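Local coordinates for NH(3)-dependent NAD(+) synthetase (Francisella tularensis subsp. holarctica LVS, PDB 3FIU), which belongs to the NAD synthase family of the HUP clan, a dimeric alpha/beta protein modelled with adenosine monophosphate, pyrophosphate and magnesium bound, at residues Tyr127-Ala132 with Arg137-Thr142; Phe32-Ser37 with Val44-Ala49; Leu61-Asn66 with Asn118-Leu123; Leu48-Lys51 with Pro55-Ala58. One frame throughout, in Å; residues are numbered along the deposited sequence.

From the N terminus, contact 2 opens first: it closes the loop from strand 31-35 back along helix 40-51. Contact 4 begins on the same helix, sharing Leu48 and Ala49, and closes the short return into strand 56-60, so the two together make one beta-alpha-beta unit. Contact 3 then spans the longest loop, tying the segment after strand 56-60 to helix 113-135. Contact 1 follows on that helix and turns it into strand 137-139, which pairs with strand 31-35. None nests in another; apart from the shared residues they run in series. Contacts 1, 2 and 3 each reach the adenosine monophosphate, while in contact 4 the Ala49 side chain lies about 12 Å from it.

Contact 1 of 4, residues Tyr127-Ala132 with Arg137-Thr142; sequences YLYAYA and RIVIGT. With AMP (adenosine monophosphate), chain G.
The turn from helix 113-135 into strand 137-139, outermost in this chain's parallel sheet, is packed round Val139, whose methyls meet Leu128, Tyr129 and Ala132. Helix and strand segments run nearly antiparallel. Val139 CG2 stands over the middle of the Tyr129 ring, 3.6 Å from its centroid and 11° off the normal, a CH-pi contact. The same methyl lies 3.9 Å from Ala132 CB. Val139 CG1, anti to the backbone N (chi1 176°), lies 4.0 Å from Leu128 CB; a beta-branched residue thus serves several helix residues at once. The small Ala132 lets the chain return closely, and Arg137 N donates a nearly straight bond of 2.9 Å to a lone pair of Ala132 O, in the carbonyl plane. Beyond it Tyr131 CE2 sits 3.9 Å above the Arg137 guanidinium, toward its rim, with ring and guanidinium planes 80° apart. The polar ends look elsewhere: Tyr129 OH bonds to Asp162, Tyr131 OH to Thr57, and Arg137 NH1 to Phe32 O and Thr57. The helix also meets the second subunit, where Tyr127 OH bonds to Ser100 OG of that chain. Past the strand, Thr142 OG1 comes within 2.5 Å of O3' of adenosine monophosphate. A helix laid antiparallel on the strand it leads into, with the nucleotide at the following loop, is in keeping with the alpha/beta fold of the HUP clan.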
loop_
_atom_site.group_PDB
_atom_site.type_symbol
_atom_site.label_atom_id
_atom_site.label_comp_id
_atom_site.label_asym_id
_atom_site.label_seq_id
_atom_site.Cartn_x
_atom_site.Cartn_y
_atom_site.Cartn_z
ATOM N N TYR A 127 -3.053 -2.209 10.612
ATOM C CA TYR A 127 -3.512 -1.696 11.908
ATOM C C TYR A 127 -3.867 -0.232 11.849
ATOM O O TYR A 127 -4.943 0.173 12.301
ATOM C CB TYR A 127 -2.470 -1.944 13.010
ATOM C CG TYR A 127 -2.469 -3.368 13.446
ATOM C CD1 TYR A 127 -3.481 -3.863 14.289
ATOM C CD2 TYR A 127 -1.464 -4.245 13.016
ATOM C CE1 TYR A 127 -3.475 -5.198 14.695
ATOM C CE2 TYR A 127 -1.453 -5.551 13.401
ATOM C CZ TYR A 127 -2.476 -6.027 14.227
ATOM O OH TYR A 127 -2.439 -7.332 14.577
ATOM N N LEU A 128 -2.937 0.575 11.351
ATOM C CA LEU A 128 -3.145 2.015 11.214
ATOM C C LEU A 128 -4.387 2.402 10.433
ATOM O O LEU A 128 -5.147 3.275 10.881
ATOM C CB LEU A 128 -1.905 2.690 10.594
ATOM C CG LEU A 128 -0.682 2.618 11.525
ATOM C CD1 LEU A 128 0.562 2.930 10.731
ATOM C CD2 LEU A 128 -0.841 3.563 12.714
ATOM N N TYR A 129 -4.580 1.774 9.276
ATOM C CA TYR A 129 -5.761 1.988 8.435
ATOM C C TYR A 129 -7.065 1.433 9.029
ATOM O O TYR A 129 -8.101 2.007 8.812
ATOM C CB TYR A 129 -5.498 1.466 6.993
ATOM C CG TYR A 129 -4.751 2.543 6.224
ATOM C CD1 TYR A 129 -3.344 2.552 6.173
ATOM C CD2 TYR A 129 -5.451 3.641 5.691
ATOM C CE1 TYR A 129 -2.656 3.605 5.542
ATOM C CE2 TYR A 129 -4.794 4.664 5.059
ATOM C CZ TYR A 129 -3.395 4.655 4.984
ATOM O OH TYR A 129 -2.741 5.714 4.357
ATOM N N ALA A 130 -7.013 0.307 9.740
ATOM C CA ALA A 130 -8.195 -0.179 10.473
ATOM C C ALA A 130 -8.635 0.854 11.511
ATOM O O ALA A 130 -9.844 1.146 11.648
ATOM C CB ALA A 130 -7.909 -1.528 11.168
ATOM N N TYR A 131 -7.672 1.387 12.269
ATOM C CA TYR A 131 -7.998 2.438 13.252
ATOM C C TYR A 131 -8.537 3.696 12.565
ATOM O O TYR A 131 -9.587 4.228 12.934
ATOM C CB TYR A 131 -6.770 2.817 14.105
ATOM C CG TYR A 131 -7.145 3.787 15.212
ATOM C CD1 TYR A 131 -7.546 3.323 16.459
ATOM C CD2 TYR A 131 -7.150 5.165 14.983
ATOM C CE1 TYR A 131 -7.924 4.212 17.471
ATOM C CE2 TYR A 131 -7.529 6.063 15.986
ATOM C CZ TYR A 131 -7.931 5.570 17.227
ATOM O OH TYR A 131 -8.303 6.450 18.236
ATOM N N ALA A 132 -7.807 4.168 11.563
ATOM C CA ALA A 132 -8.130 5.404 10.868
ATOM C C ALA A 132 -9.564 5.368 10.308
ATOM O O ALA A 132 -10.331 6.358 10.425
ATOM C CB ALA A 132 -7.129 5.626 9.726
ATOM N N ARG A 137 -9.712 9.118 10.948
ATOM C CA ARG A 137 -8.404 9.760 11.056
ATOM C C ARG A 137 -7.652 9.645 9.757
ATOM O O ARG A 137 -7.999 8.816 8.922
ATOM C CB ARG A 137 -7.547 9.081 12.144
ATOM C CG ARG A 137 -8.212 9.031 13.541
ATOM C CD ARG A 137 -8.449 10.420 14.160
ATOM N NE ARG A 137 -9.113 10.282 15.462
ATOM C CZ ARG A 137 -8.481 10.029 16.607
ATOM N NH1 ARG A 137 -7.144 9.933 16.640
ATOM N NH2 ARG A 137 -9.181 9.896 17.736
ATOM N N ILE A 138 -6.606 10.445 9.591
ATOM C CA ILE A 138 -5.640 10.158 8.526
ATOM C C ILE A 138 -4.336 9.589 9.083
ATOM O O ILE A 138 -3.973 9.895 10.211
ATOM C CB ILE A 138 -5.391 11.340 7.580
ATOM C CG1 ILE A 138 -4.925 12.604 8.338
ATOM C CG2 ILE A 138 -6.642 11.593 6.790
ATOM C CD1 ILE A 138 -4.460 13.741 7.362
ATOM N N VAL A 139 -3.657 8.758 8.287
ATOM C CA VAL A 139 -2.460 8.052 8.733
ATOM C C VAL A 139 -1.241 8.885 8.393
ATOM O O VAL A 139 -0.960 9.175 7.212
ATOM C CB VAL A 139 -2.326 6.650 8.040
ATOM C CG1 VAL A 139 -1.007 5.976 8.456
ATOM C CG2 VAL A 139 -3.509 5.788 8.375
ATOM N N ILE A 140 -0.503 9.271 9.424
ATOM C CA ILE A 140 0.740 10.010 9.230
ATOM C C ILE A 140 1.889 9.061 8.941
ATOM O O ILE A 140 2.218 8.199 9.787
ATOM C CB ILE A 140 1.105 10.808 10.476
ATOM C CG1 ILE A 140 0.036 11.861 10.761
ATOM C CG2 ILE A 140 2.533 11.433 10.262
ATOM C CD1 ILE A 140 0.264 12.673 12.018
ATOM N N GLY A 141 2.510 9.204 7.768
ATOM C CA GLY A 141 3.722 8.455 7.442
ATOM C C GLY A 141 4.948 9.236 7.906
ATOM O O GLY A 141 4.945 10.460 7.906
ATOM N N THR A 142 5.991 8.517 8.322
ATOM C CA THR A 142 7.110 9.160 9.035
ATOM C C THR A 142 8.387 9.286 8.198
ATOM O O THR A 142 9.415 9.734 8.713
ATOM C CB THR A 142 7.466 8.393 10.314
ATOM O OG1 THR A 142 7.953 7.108 9.951
ATOM C CG2 THR A 142 6.239 8.260 11.260
HETATM P P AMP G . 11.855 2.634 10.489
HETATM O O1P AMP G . 12.156 3.896 9.702
HETATM O O2P AMP G . 11.820 1.386 9.592
HETATM O O3P AMP G . 12.576 2.404 11.771
HETATM O "O5'" AMP G . 10.281 2.726 10.891
HETATM C "C5'" AMP G . 9.339 3.228 9.919
HETATM C "C4'" AMP G . 8.028 3.506 10.633
HETATM O "O4'" AMP G . 7.309 2.294 10.897
HETATM C "C3'" AMP G . 8.206 4.122 12.014
HETATM O "O3'" AMP G . 8.440 5.516 11.867
HETATM C "C2'" AMP G . 6.859 3.818 12.663
HETATM O "O2'" AMP G . 5.864 4.797 12.294
HETATM C "C1'" AMP G . 6.508 2.449 12.073
HETATM N N9 AMP G . 6.933 1.398 13.027
HETATM C C8 AMP G . 8.070 0.653 12.982
HETATM N N7 AMP G . 8.136 -0.207 14.033
HETATM C C5 AMP G . 7.029 0.018 14.782
HETATM C C6 AMP G . 6.468 -0.562 16.016
HETATM N N6 AMP G . 7.143 -1.517 16.697
HETATM N N1 AMP G . 5.285 -0.060 16.417
HETATM C C2 AMP G . 4.606 0.911 15.773
HETATM N N3 AMP G . 5.044 1.485 14.618
HETATM C C4 AMP G . 6.234 1.058 14.108
#

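Contact 2 of 4, residues Phe32-Ser37 with Val44-Ala49; sequences FVIGLS and VAASLA. With AMP (adenosine monophosphate), chain G; POP (pyrophosphate 2-), chain H.
The Phe32 ring meets Ala49 through one ortho carbon, CD1 lying 3.9 Å from Ala49 CB, while Cys24, Thr52, Leu54 and Ile140 also touch this side chain. The other flat group, the adenine of adenosine monophosphate, has Leu36 O 3.3 Å from its C2 and Ser37 CB 3.5 Å from its N7. Between these ends the strand lies on helix 40-51, the two segments running nearly antiparallel. Ile34 carries the middle: its CG1 is anti to the backbone N (chi1 -174°) and the chain runs on extended to CD1, which presses tightly on Ala45 CB at 3.4 Å. Its other branch, CG2, rests on Ala46 CB, which also receives Leu36 CD2 at 3.8 Å. Ala45, Ala46 and Ala49 suit this face, because their single methyls let the larger strand side chains settle close to the helix backbone. Toward the C-terminal end of segment 32-37, polar chemistry takes over. Gly35, lacking a side chain, lets the nucleotide lie close, and its O accepts a 2.6 Å hydrogen bond from O2' of adenosine monophosphate. Ser37 OG donates to pyrophosphate O3 at 2.5 Å, and this hydroxyl is also bonded to Gly39 N and Ser42 OG. The sequence from Ser37 to Ser42 fits the SGGxDS signature of the PP-loop, the phosphate-binding link between strand 31-35 and helix 40-51 in this NAD synthase fold.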
loop_
_atom_site.group_PDB
_atom_site.type_symbol
_atom_site.label_atom_id
_atom_site.label_comp_id
_atom_site.label_asym_id
_atom_site.label_seq_id
_atom_site.Cartn_x
_atom_site.Cartn_y
_atom_site.Cartn_z
ATOM N N PHE A 32 -5.624 12.255 13.546
ATOM C CA PHE A 32 -4.473 11.506 13.099
ATOM C C PHE A 32 -4.315 10.195 13.824
ATOM O O PHE A 32 -4.757 10.016 14.968
ATOM C CB PHE A 32 -3.194 12.328 13.363
ATOM C CG PHE A 32 -3.212 13.703 12.740
ATOM C CD1 PHE A 32 -3.477 14.834 13.522
ATOM C CD2 PHE A 32 -2.965 13.864 11.370
ATOM C CE1 PHE A 32 -3.512 16.113 12.926
ATOM C CE2 PHE A 32 -2.967 15.131 10.770
ATOM C CZ PHE A 32 -3.269 16.262 11.559
ATOM N N VAL A 33 -3.619 9.291 13.153
ATOM C CA VAL A 33 -3.104 8.105 13.810
ATOM C C VAL A 33 -1.677 7.895 13.295
ATOM O O VAL A 33 -1.353 8.239 12.123
ATOM C CB VAL A 33 -4.041 6.868 13.611
ATOM C CG1 VAL A 33 -4.135 6.459 12.141
ATOM C CG2 VAL A 33 -3.602 5.644 14.504
ATOM N N ILE A 34 -0.834 7.339 14.162
ATOM C CA ILE A 34 0.581 7.190 13.848
ATOM C C ILE A 34 1.124 5.956 14.557
ATOM O O ILE A 34 0.720 5.679 15.681
ATOM C CB ILE A 34 1.371 8.451 14.228
ATOM C CG1 ILE A 34 2.821 8.322 13.740
ATOM C CG2 ILE A 34 1.367 8.668 15.746
ATOM C CD1 ILE A 34 3.517 9.638 13.607
ATOM N N GLY A 35 1.970 5.182 13.869
ATOM C CA GLY A 35 2.672 4.070 14.519
ATOM C C GLY A 35 3.940 4.576 15.208
ATOM O O GLY A 35 4.781 5.242 14.572
ATOM N N LEU A 36 4.073 4.291 16.504
ATOM C CA LEU A 36 5.248 4.731 17.275
ATOM C C LEU A 36 6.199 3.592 17.555
ATOM O O LEU A 36 5.877 2.664 18.309
ATOM C CB LEU A 36 4.836 5.377 18.609
ATOM C CG LEU A 36 4.431 6.826 18.756
ATOM C CD1 LEU A 36 4.376 7.100 20.253
ATOM C CD2 LEU A 36 5.418 7.778 18.117
ATOM N N SER A 37 7.380 3.666 16.948
ATOM C CA SER A 37 8.373 2.610 17.039
ATOM C C SER A 37 9.338 2.811 18.216
ATOM O O SER A 37 10.057 1.905 18.575
ATOM C CB SER A 37 9.192 2.603 15.765
ATOM O OG SER A 37 9.855 3.855 15.647
ATOM N N VAL A 44 8.932 12.500 16.425
ATOM C CA VAL A 44 8.767 13.882 15.935
ATOM C C VAL A 44 7.402 14.055 15.261
ATOM O O VAL A 44 6.665 15.007 15.557
ATOM C CB VAL A 44 9.953 14.282 14.992
ATOM C CG1 VAL A 44 9.684 15.628 14.257
ATOM C CG2 VAL A 44 11.302 14.365 15.791
ATOM N N ALA A 45 7.075 13.155 14.335
ATOM C CA ALA A 45 5.784 13.202 13.648
ATOM C C ALA A 45 4.583 13.206 14.637
ATOM O O ALA A 45 3.654 14.028 14.501
ATOM C CB ALA A 45 5.691 12.036 12.653
ATOM N N ALA A 46 4.626 12.336 15.652
ATOM C CA ALA A 46 3.568 12.309 16.695
ATOM C C ALA A 46 3.463 13.639 17.474
ATOM O O ALA A 46 2.369 14.177 17.674
ATOM C CB ALA A 46 3.788 11.126 17.668
ATOM N N SER A 47 4.608 14.159 17.894
ATOM C CA SER A 47 4.687 15.441 18.592
ATOM C C SER A 47 4.085 16.607 17.780
ATOM O O SER A 47 3.346 17.435 18.319
ATOM C CB SER A 47 6.132 15.754 18.965
ATOM O OG SER A 47 6.670 14.728 19.799
ATOM N N LEU A 48 4.407 16.665 16.493
ATOM C CA LEU A 48 3.805 17.671 15.608
ATOM C C LEU A 48 2.292 17.519 15.522
ATOM O O LEU A 48 1.549 18.514 15.614
ATOM C CB LEU A 48 4.440 17.608 14.212
ATOM C CG LEU A 48 5.943 17.920 14.102
ATOM C CD1 LEU A 48 6.478 17.483 12.739
ATOM C CD2 LEU A 48 6.224 19.396 14.326
ATOM N N ALA A 49 1.824 16.277 15.342
ATOM C CA ALA A 49 0.390 16.016 15.234
ATOM C C ALA A 49 -0.302 16.533 16.482
ATOM O O ALA A 49 -1.315 17.250 16.393
ATOM C CB ALA A 49 0.115 14.536 15.082
HETATM P P AMP G . 11.855 2.634 10.489
HETATM O O1P AMP G . 12.156 3.896 9.702
HETATM O O2P AMP G . 11.820 1.386 9.592
HETATM O O3P AMP G . 12.576 2.404 11.771
HETATM O "O5'" AMP G . 10.281 2.726 10.891
HETATM C "C5'" AMP G . 9.339 3.228 9.919
HETATM C "C4'" AMP G . 8.028 3.506 10.633
HETATM O "O4'" AMP G . 7.309 2.294 10.897
HETATM C "C3'" AMP G . 8.206 4.122 12.014
HETATM O "O3'" AMP G . 8.440 5.516 11.867
HETATM C "C2'" AMP G . 6.859 3.818 12.663
HETATM O "O2'" AMP G . 5.864 4.797 12.294
HETATM C "C1'" AMP G . 6.508 2.449 12.073
HETATM N N9 AMP G . 6.933 1.398 13.027
HETATM C C8 AMP G . 8.070 0.653 12.982
HETATM N N7 AMP G . 8.136 -0.207 14.033
HETATM C C5 AMP G . 7.029 0.018 14.782
HETATM C C6 AMP G . 6.468 -0.562 16.016
HETATM N N6 AMP G . 7.143 -1.517 16.697
HETATM N N1 AMP G . 5.285 -0.060 16.417
HETATM C C2 AMP G . 4.606 0.911 15.773
HETATM N N3 AMP G . 5.044 1.485 14.618
HETATM C C4 AMP G . 6.234 1.058 14.108
HETATM P P1 POP H . 11.514 5.645 13.429
HETATM O O1 POP H . 10.596 6.460 14.306
HETATM O O2 POP H . 11.136 5.766 11.980
HETATM O O3 POP H . 11.583 4.172 13.801
HETATM O O POP H . 12.999 6.291 13.546
HETATM P P2 POP H . 14.282 5.672 12.792
HETATM O O4 POP H . 14.069 5.745 11.289
HETATM O O5 POP H . 15.357 6.633 13.212
HETATM O O6 POP H . 14.619 4.273 13.247
#

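Contact 3 of 4, residues Leu61-Asn66 with Asn118-Leu123; sequences LPSDNN and NAQARL. With AMP (adenosine monophosphate), chain G.
Ser63 and Asn65 meet the side-chain amide of Gln120, joining the loop after strand 56-60, which folds into a type I beta turn from Ser63 to Asn66, to helix 113-135. Ser63 OG lies 3.2 Å from Gln120 NE2. Asn65 ND2 is equally near Gln120 OE1, but the angle is too poor for a hydrogen bond; the two amide planes are 63° apart. A glutamine suits this place because it is long and ends in a polar group: its CG is anti to the carbonyl carbon (chi1 -62°) and the chain is extended beyond, so the amide reaches the turn from the helix. Within the loop, Ser63 OG accepts weak bonds from the backbone N of Asn65, in the manner of an ST turn, and from Asn65 ND2, while Asn66 N donates to Ser63 O at 3.1 Å to close the turn. Serine fits here because its short hydroxyl can fold back over its own turn.

In the next shell Lys116 bonds to Asn65 OD1, which gives the turn a hydrogen bond to the same helix. Tyr94 packs on Gln120, and also on Ala119 and Leu123, while Met126 of the second subunit touches these last two, so this part of the helix also faces the dimer interface. At the start of the loop, Arg124 NE is hydrogen-bonded to Leu61 O. The backbone of Leu61 also reads the base: its N donates to N1 of adenosine monophosphate at 2.9 Å, with an N-H...N angle of 149°.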
loop_
_atom_site.group_PDB
_atom_site.type_symbol
_atom_site.label_atom_id
_atom_site.label_comp_id
_atom_site.label_asym_id
_atom_site.label_seq_id
_atom_site.Cartn_x
_atom_site.Cartn_y
_atom_site.Cartn_z
ATOM N N LEU A 61 3.180 -1.336 18.009
ATOM C CA LEU A 61 2.889 -2.572 17.283
ATOM C C LEU A 61 4.097 -3.495 17.249
ATOM O O LEU A 61 4.650 -3.782 16.163
ATOM C CB LEU A 61 2.400 -2.237 15.848
ATOM C CG LEU A 61 1.159 -1.349 15.846
ATOM C CD1 LEU A 61 0.831 -0.796 14.434
ATOM C CD2 LEU A 61 0.003 -2.208 16.366
ATOM N N PRO A 62 4.513 -3.982 18.431
ATOM C CA PRO A 62 5.711 -4.822 18.450
ATOM C C PRO A 62 5.536 -6.213 17.836
ATOM O O PRO A 62 4.465 -6.826 17.925
ATOM C CB PRO A 62 6.029 -4.932 19.943
ATOM C CG PRO A 62 4.742 -4.684 20.641
ATOM C CD PRO A 62 3.934 -3.789 19.780
ATOM N N SER A 63 6.601 -6.724 17.234
ATOM C CA SER A 63 6.687 -8.151 16.953
ATOM C C SER A 63 7.709 -8.729 17.931
ATOM O O SER A 63 8.340 -7.992 18.675
ATOM C CB SER A 63 7.145 -8.380 15.527
ATOM O OG SER A 63 8.494 -7.924 15.379
ATOM N N ASP A 64 7.888 -10.042 17.942
ATOM C CA ASP A 64 8.872 -10.611 18.856
ATOM C C ASP A 64 10.294 -10.164 18.523
ATOM O O ASP A 64 11.149 -10.230 19.379
ATOM C CB ASP A 64 8.750 -12.134 18.904
ATOM C CG ASP A 64 7.488 -12.583 19.629
ATOM O OD1 ASP A 64 6.782 -11.733 20.233
ATOM O OD2 ASP A 64 7.202 -13.790 19.591
ATOM N N ASN A 65 10.538 -9.676 17.303
ATOM C CA ASN A 65 11.875 -9.172 16.909
ATOM C C ASN A 65 12.259 -7.852 17.567
ATOM O O ASN A 65 13.459 -7.525 17.687
ATOM C CB ASN A 65 11.979 -8.988 15.391
ATOM C CG ASN A 65 11.688 -10.265 14.625
ATOM O OD1 ASN A 65 12.608 -10.973 14.193
ATOM N ND2 ASN A 65 10.399 -10.569 14.453
ATOM N N ASN A 66 11.247 -7.088 17.975
ATOM C CA ASN A 66 11.453 -5.738 18.527
ATOM C C ASN A 66 12.021 -5.766 19.942
ATOM O O ASN A 66 11.787 -6.705 20.705
ATOM C CB ASN A 66 10.154 -4.919 18.515
ATOM C CG ASN A 66 9.740 -4.485 17.112
ATOM O OD1 ASN A 66 10.339 -3.597 16.511
ATOM N ND2 ASN A 66 8.715 -5.100 16.598
ATOM N N ASN A 118 9.320 -6.867 5.662
ATOM C CA ASN A 118 8.314 -6.222 4.808
ATOM C C ASN A 118 6.879 -6.621 5.174
ATOM O O ASN A 118 5.972 -5.782 5.143
ATOM C CB ASN A 118 8.576 -6.534 3.343
ATOM C CG ASN A 118 9.752 -5.754 2.768
ATOM O OD1 ASN A 118 10.189 -4.746 3.324
ATOM N ND2 ASN A 118 10.255 -6.218 1.639
ATOM N N ALA A 119 6.673 -7.900 5.482
ATOM C CA ALA A 119 5.348 -8.377 5.916
ATOM C C ALA A 119 4.923 -7.685 7.206
ATOM O O ALA A 119 3.765 -7.271 7.356
ATOM C CB ALA A 119 5.371 -9.859 6.140
ATOM N N GLN A 120 5.859 -7.552 8.148
ATOM C CA GLN A 120 5.511 -6.884 9.416
ATOM C C GLN A 120 5.181 -5.426 9.187
ATOM O O GLN A 120 4.269 -4.893 9.821
ATOM C CB GLN A 120 6.591 -7.065 10.479
ATOM C CG GLN A 120 6.786 -8.522 10.844
ATOM C CD GLN A 120 7.848 -8.787 11.905
ATOM O OE1 GLN A 120 7.927 -9.900 12.453
ATOM N NE2 GLN A 120 8.651 -7.804 12.197
ATOM N N ALA A 121 5.891 -4.763 8.276
ATOM C CA ALA A 121 5.588 -3.348 8.012
ATOM C C ALA A 121 4.192 -3.168 7.404
ATOM O O ALA A 121 3.510 -2.220 7.688
ATOM C CB ALA A 121 6.636 -2.743 7.068
ATOM N N ARG A 122 3.785 -4.102 6.558
ATOM C CA ARG A 122 2.487 -4.052 5.928
ATOM C C ARG A 122 1.387 -4.415 6.941
ATOM O O ARG A 122 0.311 -3.878 6.871
ATOM C CB ARG A 122 2.473 -5.027 4.753
ATOM C CG ARG A 122 3.425 -4.532 3.629
ATOM C CD ARG A 122 3.505 -5.528 2.475
ATOM N NE ARG A 122 4.416 -4.945 1.471
ATOM C CZ ARG A 122 5.447 -5.561 0.911
ATOM N NH1 ARG A 122 5.665 -6.852 1.152
ATOM N NH2 ARG A 122 6.228 -4.880 0.053
ATOM N N LEU A 123 1.666 -5.330 7.853
ATOM C CA LEU A 123 0.728 -5.531 8.965
ATOM C C LEU A 123 0.495 -4.241 9.758
ATOM O O LEU A 123 -0.651 -3.897 10.095
ATOM C CB LEU A 123 1.208 -6.617 9.915
ATOM C CG LEU A 123 0.911 -8.051 9.511
ATOM C CD1 LEU A 123 1.543 -8.964 10.537
ATOM C CD2 LEU A 123 -0.606 -8.286 9.418
HETATM P P AMP G . 11.855 2.634 10.489
HETATM O O1P AMP G . 12.156 3.896 9.702
HETATM O O2P AMP G . 11.820 1.386 9.592
HETATM O O3P AMP G . 12.576 2.404 11.771
HETATM O "O5'" AMP G . 10.281 2.726 10.891
HETATM C "C5'" AMP G . 9.339 3.228 9.919
HETATM C "C4'" AMP G . 8.028 3.506 10.633
HETATM O "O4'" AMP G . 7.309 2.294 10.897
HETATM C "C3'" AMP G . 8.206 4.122 12.014
HETATM O "O3'" AMP G . 8.440 5.516 11.867
HETATM C "C2'" AMP G . 6.859 3.818 12.663
HETATM O "O2'" AMP G . 5.864 4.797 12.294
HETATM C "C1'" AMP G . 6.508 2.449 12.073
HETATM N N9 AMP G . 6.933 1.398 13.027
HETATM C C8 AMP G . 8.070 0.653 12.982
HETATM N N7 AMP G . 8.136 -0.207 14.033
HETATM C C5 AMP G . 7.029 0.018 14.782
HETATM C C6 AMP G . 6.468 -0.562 16.016
HETATM N N6 AMP G . 7.143 -1.517 16.697
HETATM N N1 AMP G . 5.285 -0.060 16.417
HETATM C C2 AMP G . 4.606 0.911 15.773
HETATM N N3 AMP G . 5.044 1.485 14.618
HETATM C C4 AMP G . 6.234 1.058 14.108
#

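Contact 4 of 4, residues Leu48-Lys51 with Pro55-Ala58; sequences LAVK and PTTA
Ala49 and Val50, on helix 40-51, face Thr56, the first residue of strand 56-60; the CA atoms of Val50 and Thr56 approach to 6.0 Å. Three residues separate the segments, so the chain leaves the helix and re-enters the sheet almost at once, completing the beta-alpha-beta crossover begun by strand 31-35. Backbone bonds of Thr57 to Phe32 and Ile34, and of Ala58 to Glu84 and Tyr86, set the new strand between its two neighbours.

Thr56 meets the helix with both branches. Its CG2, anti to the backbone N while OG1 sits beside it (chi1 -67°), lies 3.8 Å from Ala49 CB and 4.0 Å from Val50 CG2. The valine and threonine side chains cross at about a right angle, and CG2 is the valine methyl that touches; the Val50 side chain also meets Leu81 and Ile83. The hydroxyl, Thr56 OG1, stands 3.7 Å from Ala49 CB and 3.6 Å from Ala49 O.

Those two oxygens find their bonds elsewhere. Thr56 OG1 is hydrogen-bonded to Leu54 O in the turn, and Ala49 O to the hydroxyl of Thr52. A threonine suits such a place because a methyl and a hydroxyl leave the same carbon: the first packs against the helix, the second binds the turn. The contact itself is therefore held by van der Waals packing, and the two oxygens that come close, Thr56 OG1 and Ala49 O, are each bonded within the connection.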
loop_
_atom_site.group_PDB
_atom_site.type_symbol
_atom_site.label_atom_id
_atom_site.label_comp_id
_atom_site.label_asym_id
_atom_site.label_seq_id
_atom_site.Cartn_x
_atom_site.Cartn_y
_atom_site.Cartn_z
ATOM N N LEU A 48 4.407 16.665 16.493
ATOM C CA LEU A 48 3.805 17.671 15.608
ATOM C C LEU A 48 2.292 17.519 15.522
ATOM O O LEU A 48 1.549 18.514 15.614
ATOM C CB LEU A 48 4.440 17.608 14.212
ATOM C CG LEU A 48 5.943 17.920 14.102
ATOM C CD1 LEU A 48 6.478 17.483 12.739
ATOM C CD2 LEU A 48 6.224 19.396 14.326
ATOM N N ALA A 49 1.824 16.277 15.342
ATOM C CA ALA A 49 0.390 16.016 15.234
ATOM C C ALA A 49 -0.302 16.533 16.482
ATOM O O ALA A 49 -1.315 17.250 16.393
ATOM C CB ALA A 49 0.115 14.536 15.082
ATOM N N VAL A 50 0.255 16.183 17.643
ATOM C CA VAL A 50 -0.322 16.596 18.923
ATOM C C VAL A 50 -0.461 18.119 19.019
ATOM O O VAL A 50 -1.461 18.615 19.544
ATOM C CB VAL A 50 0.458 16.037 20.124
ATOM C CG1 VAL A 50 -0.067 16.661 21.400
ATOM C CG2 VAL A 50 0.276 14.521 20.166
ATOM N N LYS A 51 0.523 18.845 18.489
ATOM C CA LYS A 51 0.511 20.317 18.530
ATOM C C LYS A 51 -0.600 20.978 17.718
ATOM O O LYS A 51 -0.937 22.139 17.967
ATOM C CB LYS A 51 1.857 20.877 18.082
ATOM C CG LYS A 51 2.971 20.687 19.118
ATOM C CD LYS A 51 3.878 21.886 19.176
ATOM C CE LYS A 51 4.833 21.772 20.343
ATOM N NZ LYS A 51 4.131 21.935 21.642
ATOM N N PRO A 55 -7.449 15.459 17.549
ATOM C CA PRO A 55 -7.335 14.108 18.107
ATOM C C PRO A 55 -6.200 13.338 17.442
ATOM O O PRO A 55 -6.088 13.329 16.221
ATOM C CB PRO A 55 -8.679 13.468 17.761
ATOM C CG PRO A 55 -9.659 14.626 17.797
ATOM C CD PRO A 55 -8.855 15.818 17.259
ATOM N N THR A 56 -5.359 12.707 18.251
ATOM C CA THR A 56 -4.145 12.060 17.743
ATOM C C THR A 56 -4.003 10.756 18.526
ATOM O O THR A 56 -3.970 10.789 19.741
ATOM C CB THR A 56 -2.877 12.929 17.980
ATOM O OG1 THR A 56 -2.947 14.129 17.189
ATOM C CG2 THR A 56 -1.584 12.157 17.575
ATOM N N THR A 57 -3.911 9.632 17.833
ATOM C CA THR A 57 -3.753 8.338 18.537
ATOM C C THR A 57 -2.479 7.686 18.074
ATOM O O THR A 57 -2.177 7.709 16.866
ATOM C CB THR A 57 -4.955 7.421 18.188
ATOM O OG1 THR A 57 -6.148 8.029 18.685
ATOM C CG2 THR A 57 -4.823 5.973 18.787
ATOM N N ALA A 58 -1.768 7.044 19.013
ATOM C CA ALA A 58 -0.573 6.273 18.676
ATOM C C ALA A 58 -0.802 4.776 18.800
ATOM O O ALA A 58 -1.391 4.314 19.772
ATOM C CB ALA A 58 0.603 6.682 19.559
#